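Local coordinates for exodeoxyribonuclease 10 (Escherichia coli, PDB 4FZX), which degrades single- and double-stranded DNA from the 3' end toward the 5' end, as a magnesium-dependent exonuclease of the DEDDh (DnaQ) family, at residues W76-N81 and I97-L102. Numbering follows the deposited sequence.
Sequences WYVAHN and ICTMKL. With nucleotides of chain A.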
# COMPACT_ATOMS: atom_id res chain seq x y z
N TRP C 76 -18.04 -23.40 -14.21
CA TRP C 76 -17.31 -23.11 -12.99
C TRP C 76 -17.07 -24.37 -12.16
O TRP C 76 -18.01 -25.08 -11.80
CB TRP C 76 -18.08 -22.09 -12.14
CG TRP C 76 -18.49 -20.87 -12.89
CD1 TRP C 76 -19.76 -20.51 -13.25
CD2 TRP C 76 -17.63 -19.81 -13.33
NE1 TRP C 76 -19.74 -19.32 -13.92
CE2 TRP C 76 -18.45 -18.86 -13.99
CE3 TRP C 76 -16.25 -19.59 -13.29
CZ2 TRP C 76 -17.93 -17.70 -14.56
CZ3 TRP C 76 -15.74 -18.43 -13.86
CH2 TRP C 76 -16.58 -17.50 -14.49
N TYR C 77 -15.81 -24.65 -11.88
CA TYR C 77 -15.48 -25.71 -10.94
C TYR C 77 -14.87 -25.10 -9.70
O TYR C 77 -14.02 -24.19 -9.79
CB TYR C 77 -14.50 -26.70 -11.57
CG TYR C 77 -15.14 -27.50 -12.66
CD1 TYR C 77 -15.76 -28.70 -12.38
CD2 TYR C 77 -15.22 -27.00 -13.96
CE1 TYR C 77 -16.45 -29.39 -13.36
CE2 TYR C 77 -15.89 -27.69 -14.95
CZ TYR C 77 -16.52 -28.87 -14.64
OH TYR C 77 -17.15 -29.59 -15.62
N VAL C 78 -15.37 -25.53 -8.55
CA VAL C 78 -15.00 -24.93 -7.27
C VAL C 78 -14.33 -26.02 -6.42
O VAL C 78 -14.81 -27.15 -6.35
CB VAL C 78 -16.25 -24.37 -6.51
CG1 VAL C 78 -15.84 -23.73 -5.19
CG2 VAL C 78 -17.03 -23.35 -7.38
N ALA C 79 -13.21 -25.69 -5.80
CA ALA C 79 -12.55 -26.63 -4.92
C ALA C 79 -11.84 -25.89 -3.82
O ALA C 79 -11.50 -24.72 -3.99
CB ALA C 79 -11.57 -27.52 -5.70
N HIS C 80 -11.65 -26.55 -2.68
CA HIS C 80 -10.90 -25.94 -1.60
C HIS C 80 -9.40 -26.18 -1.76
O HIS C 80 -8.92 -27.29 -1.57
CB HIS C 80 -11.40 -26.43 -0.24
CG HIS C 80 -10.90 -25.60 0.90
ND1 HIS C 80 -11.46 -24.38 1.22
CD2 HIS C 80 -9.81 -25.73 1.70
CE1 HIS C 80 -10.78 -23.83 2.21
NE2 HIS C 80 -9.76 -24.62 2.50
N ASN C 81 -8.67 -25.12 -2.09
CA ASN C 81 -7.33 -25.25 -2.69
C ASN C 81 -7.36 -25.90 -4.07
O ASN C 81 -6.83 -27.00 -4.27
CB ASN C 81 -6.36 -26.01 -1.78
CG ASN C 81 -4.89 -25.73 -2.15
OD1 ASN C 81 -4.58 -24.76 -2.84
ND2 ASN C 81 -3.98 -26.57 -1.68
N ILE C 97 -12.54 -21.98 -9.33
CA ILE C 97 -12.67 -21.08 -8.20
C ILE C 97 -12.14 -21.77 -6.95
O ILE C 97 -12.41 -22.96 -6.72
CB ILE C 97 -14.13 -20.65 -8.01
CG1 ILE C 97 -14.53 -19.68 -9.13
CG2 ILE C 97 -14.34 -20.02 -6.65
CD1 ILE C 97 -16.05 -19.52 -9.31
N CYS C 98 -11.29 -21.06 -6.21
CA CYS C 98 -10.71 -21.62 -4.99
C CYS C 98 -11.33 -21.00 -3.74
O CYS C 98 -11.21 -19.81 -3.51
CB CYS C 98 -9.20 -21.41 -4.98
SG CYS C 98 -8.41 -22.19 -3.57
N THR C 99 -12.02 -21.81 -2.93
CA THR C 99 -12.62 -21.30 -1.70
C THR C 99 -11.59 -20.97 -0.63
O THR C 99 -11.86 -20.19 0.28
CB THR C 99 -13.68 -22.23 -1.12
OG1 THR C 99 -13.17 -23.57 -1.04
CG2 THR C 99 -14.95 -22.18 -1.96
N MSE C 100 -10.39 -21.51 -0.78
CA MSE C 100 -9.31 -21.19 0.14
C MSE C 100 -8.83 -19.77 -0.06
O MSE C 100 -8.71 -19.00 0.88
CB MSE C 100 -8.15 -22.17 -0.02
CG MSE C 100 -7.09 -22.00 1.05
SE MSE C 100 -5.49 -23.07 0.66
CE MSE C 100 -6.19 -24.76 1.26
N LYS C 101 -8.52 -19.44 -1.31
CA LYS C 101 -8.15 -18.09 -1.65
C LYS C 101 -9.27 -17.15 -1.26
O LYS C 101 -9.02 -16.05 -0.78
CB LYS C 101 -7.85 -17.97 -3.14
CG LYS C 101 -6.53 -18.60 -3.54
CD LYS C 101 -6.39 -18.69 -5.05
CE LYS C 101 -4.93 -18.75 -5.46
NZ LYS C 101 -4.32 -17.39 -5.55
N LEU C 102 -10.51 -17.55 -1.53
CA LEU C 102 -11.63 -16.68 -1.21
C LEU C 102 -11.73 -16.41 0.30
O LEU C 102 -11.90 -15.27 0.73
CB LEU C 102 -12.95 -17.25 -1.73
CG LEU C 102 -13.08 -17.36 -3.26
CD1 LEU C 102 -14.42 -17.97 -3.66
CD2 LEU C 102 -12.88 -16.01 -3.92
P DG A 15 -2.77 -25.30 7.40
OP1 DG A 15 -3.90 -24.98 8.28
OP2 DG A 15 -1.84 -26.38 7.79
O5' DG A 15 -3.35 -25.63 5.95
C5' DG A 15 -4.32 -24.78 5.37
C4' DG A 15 -4.50 -25.11 3.90
O4' DG A 15 -3.33 -24.71 3.14
C3' DG A 15 -4.70 -26.59 3.60
O3' DG A 15 -6.08 -26.86 3.63
C2' DG A 15 -4.15 -26.73 2.19
C1' DG A 15 -3.05 -25.66 2.13
N9 DG A 15 -1.74 -26.20 2.44
C8 DG A 15 -1.31 -26.65 3.67
N7 DG A 15 -0.06 -27.03 3.66
C5 DG A 15 0.36 -26.82 2.36
C6 DG A 15 1.61 -27.07 1.77
O6 DG A 15 2.62 -27.52 2.33
N1 DG A 15 1.64 -26.73 0.41
C2 DG A 15 0.55 -26.20 -0.28
N2 DG A 15 0.73 -25.96 -1.59
N3 DG A 15 -0.65 -25.97 0.28
C4 DG A 15 -0.66 -26.30 1.59
P DA A 16 -6.59 -28.35 3.75
OP1 DA A 16 -8.06 -28.23 3.72
OP2 DA A 16 -5.85 -29.03 4.85
O5' DA A 16 -6.14 -29.02 2.36
C5' DA A 16 -6.71 -28.61 1.13
C4' DA A 16 -6.20 -29.49 -0.01
O4' DA A 16 -4.86 -29.05 -0.36
C3' DA A 16 -6.07 -30.98 0.33
O3' DA A 16 -7.29 -31.68 -0.00
C2' DA A 16 -4.89 -31.42 -0.53
C1' DA A 16 -4.03 -30.16 -0.57
N9 DA A 16 -3.01 -30.19 0.45
C8 DA A 16 -3.17 -30.42 1.77
N7 DA A 16 -2.04 -30.48 2.44
C5 DA A 16 -1.08 -30.26 1.47
C6 DA A 16 0.31 -30.22 1.54
N6 DA A 16 1.00 -30.38 2.67
N1 DA A 16 0.97 -30.03 0.38
C2 DA A 16 0.27 -29.89 -0.75
N3 DA A 16 -1.06 -29.92 -0.94
C4 DA A 16 -1.66 -30.11 0.24
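His-80 and Thr-99 meet through ND1 and OG1, 2.9 Å apart, the hydroxyl sitting at the imidazole edge; either atom could be the donor. CB of Met-100, a selenomethionine, lies over one ring face, 4.0 Å from the centroid and 19° off the normal, a CH-pi contact. His-80 CG stands anti to the backbone N (chi1 -166°), which swings the ring across the start of helix 99-106; NE2 is held by the carbonyl of Tyr-112, so both ring nitrogens are engaged, which should restrict rotation of the ring. Beside it, Asn-81 ND2 donates a nearly straight bond (168°) to the deoxyribose O4' of DA16 of chain A, 2.9 Å away. His-80 and Asn-81 follow strand 76-79, between strands 2-9 and 95-98 of the RNase H-like sheet, which opens a beta-alpha-beta unit running through helix 82-88 to the parallel strand 95-98. Three backbone bonds set the register: Ile-97 N to Tyr-77 O (2.7 Å), Ala-79 N to Ile-97 O (3.0 Å) and Thr-99 N to Ala-79 O (3.1 Å). On the sheet face of Val-78 and Ile-97, Val-78 CG1 packs on Thr-99 CG2 at 3.7 Å, and Thr-99 in turn touches Thr-143 and Leu-146 of helix 136-154. At the helix start, Cys-98 is the N-cap: its SG accepts from Lys-101 N at 3.6 Å.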